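Local coordinates for Rbstp0775 protein (Geobacillus stearothermophilus, PDB 1RZ3) that is of unknown function but probably acts as an ATP-dependent kinase of the phosphoribulokinase and uridine kinase family, with a P-loop fold, at residues Y69-G72 against F77-Y80; N73-E78 against I169-N174; Y81-V86 against I173-K178; F134-E139 against D181-T186. All blocks are in the same frame, centred on the assembly; numbering follows the deposited sequence.

Overall arrangement
Helix 75-82 and helix 169-187 tie the four contacts together: interaction 1 uses the first, interaction 4 the second, interactions 2 and 3 both. Interaction 1 folds a loop onto helix 75-82 and closes before 3 and 4 begin. Interactions 2 and 3, their centres about 8 Å apart, join the first turn of that helix, and the loop just past its end, to successive parts of helix 169-187. Interaction 4 crosses both, its first segment lying between theirs; its centre is about 11 Å from that of interaction 3, where the long helix meets the loop after strand 127-132. R175 bridges E75 and E78, and Y79 and Y80 meet F134, so a charged outer end grades into an aromatic interior.

Interaction 1: residues Y69-G72 against F77-Y80; sequences YHTG and FEYY
T71 and E78 meet through a single carboxylate oxygen, OE2, which the loop 69-72 grips with its backbone and a side chain together. The amide N of T71 donates to E78 OE2 over 3.0 Å, nearly along the C-O axis, and the hydroxyl OG1 of T71 donates to the same E78 OE2 at 2.5 Å, a distance so short that it is to be read with caution. The threonine can do both because its OG1 sits between its own backbone N and carbonyl carbon (chi1 63°), while CG2 flanks the same oxygen at 3.4 Å from E78 OE2. E78 reaches across from the buried side of helix 75-82 on an extended chain.

Around this tight grip the contact is looser and watery. One water accepts from H70 N and donates to E78 OE1 at 2.6 Å; a second links G72 N to E78 OE2, so three successive amides of the loop address one carboxylate, two of them through water. R175 forms a salt bridge with E78 OE1, probably helping to keep the acid ionised. With an alanine here, the T71 amide and hydroxyl would probably lose their acceptor and R175 one of its anionic mates, setting the loop free to shift. A buried helical glutamate thus takes backbone and hydroxyl donors from the loop that precedes its own helix, in a P-loop kinase-like domain.

Interaction 2: residues N73-E78 against I169-N174; sequences NEEWFE and IQKFIN
The backbones of E75 and N174 come close, 5.8 Å between the E75 CA and N174 CA atoms, where the first turn of helix 75-82 meets helix 169-187. This is a helix-helix contact on the surface of a P-loop kinase-like domain, and its side-chain part is a salt bridge: K171 NZ donates to E75 OE2 over 3.1 Å. E75 OE2 accepts through its syn lone pair, on the side of the other carboxylate oxygen. The glutamate is extended, whereas the lysine chain bends at its last two torsions (chi3 64°, chi4 67°), which curls its ammonium back to the acid.

Nearer the main chain the packing is close. W76 CB lies 3.5 Å from N174 O. E75 CB stands 4.4 Å from N174 CB. R175 takes the other oxygen, E75 OE1, in a second salt bridge, so the carboxylate is shared between basic residues one helical turn apart. Were the glutamate a leucine, K171 is likely to be left without its anionic mate and R175 with one bridge fewer. A water donates to E75 OE2 at 2.6 Å and accepts from N174 ND2 at 2.9 Å.

Interaction 3: residues Y81-V86 against I173-K178; sequences YLQWDV and INRYWK
Q83 and R175 are both buried, yet they meet through one long, weak hydrogen bond and a shared water instead of close packing. R175 NH2 donates to Q83 OE1 over 3.3 Å, and although the bond is long it is nearly straight, with an angle of 168° at the hydrogen. The oxygen lies at the edge of the guanidinium, in its plane, and the amide and guanidinium planes are nearly coplanar, 24° apart, even though the two side chains cross at about a right angle.

A water fills the corner between them: it donates to Q83 OE1 at 3.0 Å, accepts from R175 NE at 2.8 Å and lies 3.1 Å from Y176 OH. Direct bond and water together make a small ring along one edge of the guanidinium, so that Q83 OE1 receives two donors. R175 reaches this point on a chain stretched out from CG to NE, with CG anti to its backbone N (chi1 -165°).

The contact joins the loop just past helix 75-82 to the wider, pi-type turn of helix 169-187, where K178 N bonds to I173 O at 3.0 Å, within a domain of the P-loop kinase fold. R175 is chiefly held by other partners: R68 O accepts from NH2, and NH1 forms salt bridges with E75 and E78. On the glutamine side, Q83 CG lies over one face of the W84 ring, 3.8 Å above its plane and offset toward the rim.

Interaction 4: residues F134-E139 against D181-T186; sequences FLQRKE and DYYLET
Y183 of helix 169-187 meets F134 and Q136 across this contact. Ahead of it in the helix comes Y182, its ring turned past the loop 134-139 toward helix 75-82, where its hydroxyl pairs with that of Y81.

Y183 then turns inward, its CG swung to the far side of CA from the backbone N (chi1 -180°), which sends the ring across the start of the loop. F134 stands edge-on over one face of that ring in a T-shaped pair: F134 CD1 lies 3.4 Å from Y183 CG, and the planes are 74° apart. The same ring also receives a CH-pi contact, with F134 CA 3.8 Å from the Y183 ring centroid. At its far end the hydroxyl takes a backbone bond, Q136 N to Y183 OH at 2.9 Å, and Q136 CB packs beside it, 3.2 Å from Y183 OH. D28 holds that hydroxyl too, through OD2, while its OD1 accepts from L135 N.

T186 closes the walk: its OG1 donates to Y182 O at 2.7 Å from one face of the carbonyl plane, its N from the other, and its CG2 lies over the Y182 ring. The whole joins a long helix to the type I beta turn F134-R137, just past the C-terminal end of strand 127-132 in a P-loop kinase-like fold, where the L135 side chain lies near, without touching, the probable Walker A P-loop.

Interaction 1: residues Y69-G72 against F77-Y80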
# COMPACT_ATOMS: atom_id res chain seq x y z
N TYR A 69 19.00 6.58 2.91
CA TYR A 69 20.12 6.59 1.97
C TYR A 69 21.42 6.87 2.72
O TYR A 69 21.41 7.57 3.73
CB TYR A 69 19.93 7.66 0.89
CG TYR A 69 18.86 7.37 -0.13
CD1 TYR A 69 18.93 6.22 -0.93
CD2 TYR A 69 17.80 8.24 -0.33
CE1 TYR A 69 17.97 5.97 -1.91
CE2 TYR A 69 16.83 8.00 -1.30
CZ TYR A 69 16.92 6.86 -2.08
OH TYR A 69 15.97 6.62 -3.05
N HIS A 70 22.53 6.33 2.22
CA HIS A 70 23.84 6.54 2.84
C HIS A 70 23.83 6.27 4.34
O HIS A 70 24.42 7.02 5.12
CB HIS A 70 24.31 7.98 2.60
CG HIS A 70 24.28 8.38 1.16
ND1 HIS A 70 25.00 7.72 0.19
CD2 HIS A 70 23.60 9.37 0.53
CE1 HIS A 70 24.76 8.29 -0.98
NE2 HIS A 70 23.92 9.29 -0.80
N THR A 71 23.17 5.19 4.74
CA THR A 71 23.08 4.81 6.14
C THR A 71 24.21 3.84 6.48
O THR A 71 24.47 3.56 7.65
CB THR A 71 21.75 4.09 6.44
OG1 THR A 71 21.69 2.88 5.68
CG2 THR A 71 20.57 4.97 6.07
N GLY A 72 24.87 3.33 5.45
CA GLY A 72 25.95 2.39 5.66
C GLY A 72 25.46 0.97 5.45
O GLY A 72 26.26 0.05 5.25
N PHE A 77 18.26 -3.40 2.44
CA PHE A 77 17.87 -3.24 3.83
C PHE A 77 17.29 -1.85 4.09
O PHE A 77 16.34 -1.70 4.86
CB PHE A 77 19.10 -3.45 4.73
CG PHE A 77 18.78 -3.50 6.20
CD1 PHE A 77 18.51 -4.71 6.82
CD2 PHE A 77 18.74 -2.34 6.95
CE1 PHE A 77 18.20 -4.77 8.18
CE2 PHE A 77 18.43 -2.38 8.31
CZ PHE A 77 18.17 -3.60 8.93
N GLU A 78 17.87 -0.84 3.45
CA GLU A 78 17.40 0.54 3.60
C GLU A 78 15.98 0.65 3.04
O GLU A 78 15.10 1.26 3.64
CB GLU A 78 18.30 1.51 2.83
CG GLU A 78 19.77 1.47 3.23
CD GLU A 78 20.58 2.57 2.56
OE1 GLU A 78 20.42 2.77 1.34
OE2 GLU A 78 21.38 3.23 3.26
N TYR A 79 15.79 0.05 1.87
CA TYR A 79 14.50 0.08 1.19
C TYR A 79 13.41 -0.71 1.92
O TYR A 79 12.29 -0.22 2.08
CB TYR A 79 14.69 -0.44 -0.24
CG TYR A 79 13.44 -0.47 -1.10
CD1 TYR A 79 12.51 0.57 -1.07
CD2 TYR A 79 13.21 -1.52 -1.99
CE1 TYR A 79 11.39 0.57 -1.91
CE2 TYR A 79 12.11 -1.53 -2.84
CZ TYR A 79 11.20 -0.49 -2.79
OH TYR A 79 10.13 -0.50 -3.65
N TYR A 80 13.74 -1.91 2.38
CA TYR A 80 12.74 -2.73 3.05
C TYR A 80 12.48 -2.40 4.52
O TYR A 80 11.33 -2.43 4.97
CB TYR A 80 13.12 -4.21 2.95
CG TYR A 80 12.01 -5.13 3.42
CD1 TYR A 80 10.91 -5.40 2.60
CD2 TYR A 80 12.02 -5.69 4.70
CE1 TYR A 80 9.85 -6.19 3.04
CE2 TYR A 80 10.97 -6.47 5.16
CZ TYR A 80 9.89 -6.72 4.32
OH TYR A 80 8.84 -7.49 4.77
O HOH W 1 22.32 4.23 0.24
O HOH W 2 24.25 2.67 2.61

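Interaction 2: residues N73-E78 against I169-N174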
# COMPACT_ATOMS: atom_id res chain seq x y z
N ASN A 73 24.15 0.79 5.51
CA ASN A 73 23.54 -0.52 5.32
C ASN A 73 23.41 -0.81 3.83
O ASN A 73 23.49 0.11 3.01
CB ASN A 73 22.16 -0.57 5.97
CG ASN A 73 22.20 -0.36 7.47
OD1 ASN A 73 22.66 -1.22 8.21
ND2 ASN A 73 21.74 0.81 7.91
N GLU A 74 23.21 -2.07 3.48
CA GLU A 74 23.03 -2.42 2.08
C GLU A 74 21.72 -1.77 1.67
O GLU A 74 20.81 -1.62 2.49
CB GLU A 74 22.96 -3.94 1.91
CG GLU A 74 24.30 -4.64 2.11
CD GLU A 74 24.22 -6.14 1.88
OE1 GLU A 74 23.67 -6.55 0.84
OE2 GLU A 74 24.71 -6.90 2.74
N GLU A 75 21.61 -1.40 0.40
CA GLU A 75 20.41 -0.74 -0.09
C GLU A 75 19.11 -1.53 0.04
O GLU A 75 18.05 -0.93 0.24
CB GLU A 75 20.62 -0.27 -1.53
CG GLU A 75 21.69 0.81 -1.65
CD GLU A 75 21.47 1.73 -2.83
OE1 GLU A 75 20.36 2.29 -2.95
OE2 GLU A 75 22.40 1.91 -3.64
N TRP A 76 19.18 -2.85 -0.06
CA TRP A 76 17.96 -3.65 0.06
C TRP A 76 17.37 -3.47 1.46
O TRP A 76 16.15 -3.39 1.64
CB TRP A 76 18.22 -5.14 -0.19
CG TRP A 76 18.89 -5.85 0.97
CD1 TRP A 76 20.23 -6.03 1.15
CD2 TRP A 76 18.24 -6.44 2.10
NE1 TRP A 76 20.46 -6.71 2.33
CE2 TRP A 76 19.25 -6.97 2.93
CE3 TRP A 76 16.90 -6.58 2.49
CZ2 TRP A 76 18.97 -7.63 4.14
CZ3 TRP A 76 16.62 -7.23 3.70
CH2 TRP A 76 17.65 -7.75 4.50
N PHE A 77 18.26 -3.40 2.44
CA PHE A 77 17.87 -3.24 3.83
C PHE A 77 17.29 -1.85 4.09
O PHE A 77 16.34 -1.70 4.86
CB PHE A 77 19.10 -3.45 4.73
CG PHE A 77 18.78 -3.50 6.20
CD1 PHE A 77 18.51 -4.71 6.82
CD2 PHE A 77 18.74 -2.34 6.95
CE1 PHE A 77 18.20 -4.77 8.18
CE2 PHE A 77 18.43 -2.38 8.31
CZ PHE A 77 18.17 -3.60 8.93
N GLU A 78 17.87 -0.84 3.45
CA GLU A 78 17.40 0.54 3.60
C GLU A 78 15.98 0.65 3.04
O GLU A 78 15.10 1.26 3.64
CB GLU A 78 18.30 1.51 2.83
CG GLU A 78 19.77 1.47 3.23
CD GLU A 78 20.58 2.57 2.56
OE1 GLU A 78 20.42 2.77 1.34
OE2 GLU A 78 21.38 3.23 3.26
N ILE A 169 22.32 -0.23 -13.49
CA ILE A 169 21.66 -1.51 -13.30
C ILE A 169 22.03 -2.13 -11.96
O ILE A 169 21.17 -2.66 -11.26
CB ILE A 169 22.03 -2.50 -14.42
CG1 ILE A 169 21.41 -2.03 -15.74
CG2 ILE A 169 21.55 -3.90 -14.07
CD1 ILE A 169 21.81 -2.88 -16.94
N GLN A 170 23.31 -2.06 -11.60
CA GLN A 170 23.77 -2.64 -10.34
C GLN A 170 23.06 -2.01 -9.14
O GLN A 170 22.68 -2.72 -8.21
CB GLN A 170 25.29 -2.46 -10.19
CG GLN A 170 25.86 -3.21 -9.00
CD GLN A 170 25.61 -4.70 -9.10
OE1 GLN A 170 26.17 -5.38 -9.97
NE2 GLN A 170 24.77 -5.23 -8.21
N LYS A 171 22.88 -0.70 -9.18
CA LYS A 171 22.20 0.00 -8.09
C LYS A 171 20.75 -0.45 -7.98
O LYS A 171 20.23 -0.63 -6.87
CB LYS A 171 22.25 1.52 -8.31
CG LYS A 171 23.57 2.17 -7.94
CD LYS A 171 23.52 3.68 -8.09
CE LYS A 171 22.52 4.32 -7.13
NZ LYS A 171 22.93 4.20 -5.70
N PHE A 172 20.09 -0.62 -9.12
CA PHE A 172 18.70 -1.06 -9.13
C PHE A 172 18.61 -2.44 -8.48
O PHE A 172 17.73 -2.70 -7.67
CB PHE A 172 18.17 -1.14 -10.56
CG PHE A 172 16.76 -1.65 -10.65
CD1 PHE A 172 15.69 -0.86 -10.24
CD2 PHE A 172 16.50 -2.93 -11.13
CE1 PHE A 172 14.38 -1.35 -10.29
CE2 PHE A 172 15.20 -3.42 -11.19
CZ PHE A 172 14.14 -2.63 -10.77
N ILE A 173 19.53 -3.32 -8.85
CA ILE A 173 19.57 -4.67 -8.31
C ILE A 173 19.79 -4.63 -6.80
O ILE A 173 19.09 -5.29 -6.03
CB ILE A 173 20.71 -5.50 -8.95
CG1 ILE A 173 20.37 -5.79 -10.41
CG2 ILE A 173 20.93 -6.79 -8.16
CD1 ILE A 173 21.46 -6.54 -11.14
N ASN A 174 20.77 -3.84 -6.39
CA ASN A 174 21.12 -3.70 -4.98
C ASN A 174 19.95 -3.27 -4.11
O ASN A 174 19.71 -3.85 -3.05
CB ASN A 174 22.25 -2.68 -4.81
CG ASN A 174 23.56 -3.16 -5.38
OD1 ASN A 174 23.67 -4.30 -5.84
ND2 ASN A 174 24.57 -2.30 -5.36
O HOH W 3 24.36 0.33 -4.13
O HOH W 4 19.72 3.94 -4.91

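Interaction 3: residues Y81-V86 against I173-K178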
# COMPACT_ATOMS: atom_id res chain seq x y z
N TYR A 81 13.53 -2.09 5.27
CA TYR A 81 13.38 -1.82 6.70
C TYR A 81 13.44 -0.38 7.19
O TYR A 81 12.85 -0.04 8.21
CB TYR A 81 14.43 -2.62 7.48
CG TYR A 81 14.10 -4.08 7.64
CD1 TYR A 81 13.00 -4.49 8.39
CD2 TYR A 81 14.90 -5.06 7.05
CE1 TYR A 81 12.70 -5.83 8.56
CE2 TYR A 81 14.61 -6.42 7.21
CZ TYR A 81 13.50 -6.79 7.97
OH TYR A 81 13.19 -8.12 8.13
N LEU A 82 14.15 0.48 6.47
CA LEU A 82 14.28 1.87 6.91
C LEU A 82 13.44 2.90 6.18
O LEU A 82 13.14 3.95 6.75
CB LEU A 82 15.76 2.28 6.85
CG LEU A 82 16.73 1.34 7.57
CD1 LEU A 82 18.14 1.92 7.49
CD2 LEU A 82 16.30 1.15 9.02
N GLN A 83 13.07 2.62 4.94
CA GLN A 83 12.29 3.58 4.16
C GLN A 83 10.96 3.97 4.80
O GLN A 83 10.47 5.09 4.62
CB GLN A 83 12.06 3.05 2.74
CG GLN A 83 11.41 4.07 1.82
CD GLN A 83 11.90 3.95 0.39
OE1 GLN A 83 13.10 3.98 0.14
NE2 GLN A 83 10.97 3.82 -0.55
N TRP A 84 10.36 3.03 5.53
CA TRP A 84 9.10 3.27 6.23
C TRP A 84 9.32 3.05 7.72
O TRP A 84 10.00 2.10 8.11
CB TRP A 84 8.01 2.29 5.77
CG TRP A 84 7.45 2.58 4.42
CD1 TRP A 84 6.40 3.41 4.13
CD2 TRP A 84 7.94 2.10 3.17
NE1 TRP A 84 6.21 3.47 2.77
CE2 TRP A 84 7.15 2.68 2.15
CE3 TRP A 84 8.99 1.24 2.81
CZ2 TRP A 84 7.36 2.43 0.80
CZ3 TRP A 84 9.20 0.98 1.45
CH2 TRP A 84 8.39 1.58 0.47
N ASP A 85 8.75 3.92 8.54
CA ASP A 85 8.85 3.77 9.99
C ASP A 85 7.68 2.83 10.27
O ASP A 85 6.58 3.27 10.61
CB ASP A 85 8.64 5.11 10.70
CG ASP A 85 8.90 5.02 12.19
OD1 ASP A 85 8.70 3.93 12.76
OD2 ASP A 85 9.29 6.05 12.78
N VAL A 86 7.93 1.54 10.09
CA VAL A 86 6.91 0.51 10.26
C VAL A 86 6.12 0.59 11.56
O VAL A 86 4.89 0.51 11.55
CB VAL A 86 7.54 -0.89 10.12
CG1 VAL A 86 6.48 -1.96 10.29
CG2 VAL A 86 8.21 -1.02 8.76
N ILE A 173 19.53 -3.32 -8.85
CA ILE A 173 19.57 -4.67 -8.31
C ILE A 173 19.79 -4.63 -6.80
O ILE A 173 19.09 -5.29 -6.03
CB ILE A 173 20.71 -5.50 -8.95
CG1 ILE A 173 20.37 -5.79 -10.41
CG2 ILE A 173 20.93 -6.79 -8.16
CD1 ILE A 173 21.46 -6.54 -11.14
N ASN A 174 20.77 -3.84 -6.39
CA ASN A 174 21.12 -3.70 -4.98
C ASN A 174 19.95 -3.27 -4.11
O ASN A 174 19.71 -3.85 -3.05
CB ASN A 174 22.25 -2.68 -4.81
CG ASN A 174 23.56 -3.16 -5.38
OD1 ASN A 174 23.67 -4.30 -5.84
ND2 ASN A 174 24.57 -2.30 -5.36
N ARG A 175 19.22 -2.26 -4.57
CA ARG A 175 18.12 -1.75 -3.77
C ARG A 175 16.78 -2.43 -4.01
O ARG A 175 16.21 -3.01 -3.09
CB ARG A 175 17.97 -0.24 -3.99
CG ARG A 175 17.10 0.45 -2.95
CD ARG A 175 17.01 1.95 -3.18
NE ARG A 175 16.40 2.63 -2.04
CZ ARG A 175 17.04 2.90 -0.90
NH1 ARG A 175 18.32 2.57 -0.75
NH2 ARG A 175 16.40 3.49 0.09
N TYR A 176 16.28 -2.36 -5.24
CA TYR A 176 14.98 -2.92 -5.56
C TYR A 176 14.86 -4.44 -5.69
O TYR A 176 14.08 -5.06 -4.97
CB TYR A 176 14.45 -2.25 -6.83
CG TYR A 176 14.23 -0.77 -6.61
CD1 TYR A 176 13.09 -0.32 -5.94
CD2 TYR A 176 15.19 0.16 -6.99
CE1 TYR A 176 12.92 1.03 -5.65
CE2 TYR A 176 15.03 1.52 -6.70
CZ TYR A 176 13.89 1.94 -6.03
OH TYR A 176 13.73 3.28 -5.73
N TRP A 177 15.64 -5.03 -6.59
CA TRP A 177 15.59 -6.47 -6.80
C TRP A 177 15.83 -7.28 -5.53
O TRP A 177 15.08 -8.20 -5.23
CB TRP A 177 16.58 -6.87 -7.90
CG TRP A 177 16.75 -8.35 -8.07
CD1 TRP A 177 17.59 -9.16 -7.36
CD2 TRP A 177 16.05 -9.20 -9.00
NE1 TRP A 177 17.45 -10.47 -7.78
CE2 TRP A 177 16.52 -10.52 -8.78
CE3 TRP A 177 15.08 -8.97 -9.98
CZ2 TRP A 177 16.04 -11.61 -9.52
CZ3 TRP A 177 14.61 -10.06 -10.71
CH2 TRP A 177 15.09 -11.36 -10.48
N LYS A 178 16.88 -6.95 -4.77
CA LYS A 178 17.17 -7.70 -3.56
C LYS A 178 16.11 -7.53 -2.47
O LYS A 178 15.79 -8.49 -1.77
CB LYS A 178 18.56 -7.31 -3.02
CG LYS A 178 19.70 -7.81 -3.90
CD LYS A 178 21.06 -7.24 -3.49
CE LYS A 178 21.48 -7.66 -2.09
NZ LYS A 178 22.80 -7.05 -1.73
O HOH W 5 13.95 3.80 -2.73

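Interaction 4: residues F134-E139 against D181-T186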
# COMPACT_ATOMS: atom_id res chain seq x y z
N PHE A 134 5.36 -3.91 -0.22
CA PHE A 134 5.56 -4.60 1.04
C PHE A 134 4.41 -4.38 2.03
O PHE A 134 4.65 -4.21 3.22
CB PHE A 134 6.87 -4.14 1.71
CG PHE A 134 8.04 -4.03 0.77
CD1 PHE A 134 8.37 -5.08 -0.08
CD2 PHE A 134 8.84 -2.89 0.76
CE1 PHE A 134 9.49 -5.00 -0.93
CE2 PHE A 134 9.96 -2.79 -0.08
CZ PHE A 134 10.28 -3.85 -0.93
N LEU A 135 3.17 -4.39 1.54
CA LEU A 135 2.02 -4.18 2.41
C LEU A 135 1.74 -5.32 3.38
O LEU A 135 1.16 -5.10 4.44
CB LEU A 135 0.75 -3.96 1.59
CG LEU A 135 0.54 -2.68 0.79
CD1 LEU A 135 -0.90 -2.66 0.28
CD2 LEU A 135 0.81 -1.46 1.67
N GLN A 136 2.14 -6.53 3.00
CA GLN A 136 1.87 -7.68 3.83
C GLN A 136 2.94 -8.06 4.85
O GLN A 136 3.06 -9.22 5.24
CB GLN A 136 1.52 -8.88 2.94
CG GLN A 136 0.25 -8.62 2.14
CD GLN A 136 -0.12 -9.77 1.24
OE1 GLN A 136 0.41 -9.92 0.13
NE2 GLN A 136 -1.03 -10.60 1.72
N ARG A 137 3.71 -7.07 5.29
CA ARG A 137 4.70 -7.37 6.31
C ARG A 137 3.88 -7.70 7.56
O ARG A 137 2.77 -7.18 7.75
CB ARG A 137 5.65 -6.19 6.53
CG ARG A 137 5.01 -4.84 6.74
CD ARG A 137 6.09 -3.77 6.98
NE ARG A 137 6.64 -3.16 5.77
CZ ARG A 137 7.93 -3.12 5.46
NH1 ARG A 137 8.83 -3.67 6.28
NH2 ARG A 137 8.34 -2.49 4.37
N LYS A 138 4.40 -8.59 8.40
CA LYS A 138 3.70 -9.06 9.60
C LYS A 138 3.02 -8.02 10.48
O LYS A 138 1.95 -8.29 11.03
CB LYS A 138 4.66 -9.90 10.45
CG LYS A 138 5.87 -9.14 10.95
CD LYS A 138 6.77 -10.04 11.79
CE LYS A 138 8.01 -9.29 12.29
NZ LYS A 138 8.82 -8.72 11.18
N GLU A 139 3.63 -6.85 10.61
CA GLU A 139 3.08 -5.80 11.45
C GLU A 139 1.76 -5.20 10.95
O GLU A 139 0.90 -4.82 11.75
CB GLU A 139 4.10 -4.67 11.60
CG GLU A 139 5.41 -5.04 12.31
CD GLU A 139 6.36 -5.89 11.47
OE1 GLU A 139 6.25 -5.90 10.22
OE2 GLU A 139 7.25 -6.53 12.06
N ASP A 181 13.16 -9.61 -3.57
CA ASP A 181 13.41 -11.03 -3.37
C ASP A 181 13.28 -11.38 -1.89
O ASP A 181 12.76 -12.43 -1.54
CB ASP A 181 14.82 -11.42 -3.86
CG ASP A 181 14.95 -11.35 -5.37
OD1 ASP A 181 13.91 -11.27 -6.06
OD2 ASP A 181 16.09 -11.41 -5.86
N TYR A 182 13.75 -10.48 -1.03
CA TYR A 182 13.67 -10.68 0.41
C TYR A 182 12.20 -10.77 0.84
O TYR A 182 11.81 -11.66 1.60
CB TYR A 182 14.33 -9.51 1.15
CG TYR A 182 14.36 -9.67 2.65
CD1 TYR A 182 15.26 -10.53 3.27
CD2 TYR A 182 13.46 -8.97 3.46
CE1 TYR A 182 15.27 -10.70 4.65
CE2 TYR A 182 13.46 -9.13 4.84
CZ TYR A 182 14.37 -10.00 5.43
OH TYR A 182 14.38 -10.16 6.80
N TYR A 183 11.40 -9.84 0.34
CA TYR A 183 9.97 -9.81 0.66
C TYR A 183 9.27 -11.09 0.22
O TYR A 183 8.57 -11.73 1.00
CB TYR A 183 9.33 -8.59 -0.01
CG TYR A 183 7.85 -8.43 0.25
CD1 TYR A 183 7.34 -8.42 1.55
CD2 TYR A 183 6.95 -8.24 -0.80
CE1 TYR A 183 5.99 -8.22 1.80
CE2 TYR A 183 5.59 -8.04 -0.56
CZ TYR A 183 5.12 -8.03 0.74
OH TYR A 183 3.78 -7.83 0.99
N LEU A 184 9.47 -11.45 -1.04
CA LEU A 184 8.86 -12.64 -1.62
C LEU A 184 9.21 -13.91 -0.86
O LEU A 184 8.36 -14.78 -0.66
CB LEU A 184 9.27 -12.79 -3.08
CG LEU A 184 8.70 -11.75 -4.05
CD1 LEU A 184 9.40 -11.85 -5.40
CD2 LEU A 184 7.19 -11.97 -4.21
N GLU A 185 10.46 -14.02 -0.42
CA GLU A 185 10.91 -15.21 0.29
C GLU A 185 10.50 -15.24 1.76
O GLU A 185 10.14 -16.30 2.28
CB GLU A 185 12.43 -15.34 0.19
CG GLU A 185 12.99 -16.51 0.97
CD GLU A 185 14.49 -16.68 0.77
OE1 GLU A 185 15.24 -15.75 1.13
OE2 GLU A 185 14.90 -17.74 0.25
N THR A 186 10.55 -14.09 2.43
CA THR A 186 10.21 -14.04 3.84
C THR A 186 8.72 -13.94 4.14
O THR A 186 8.24 -14.58 5.07
CB THR A 186 10.94 -12.87 4.55
OG1 THR A 186 10.50 -11.62 4.01
CG2 THR A 186 12.45 -12.98 4.35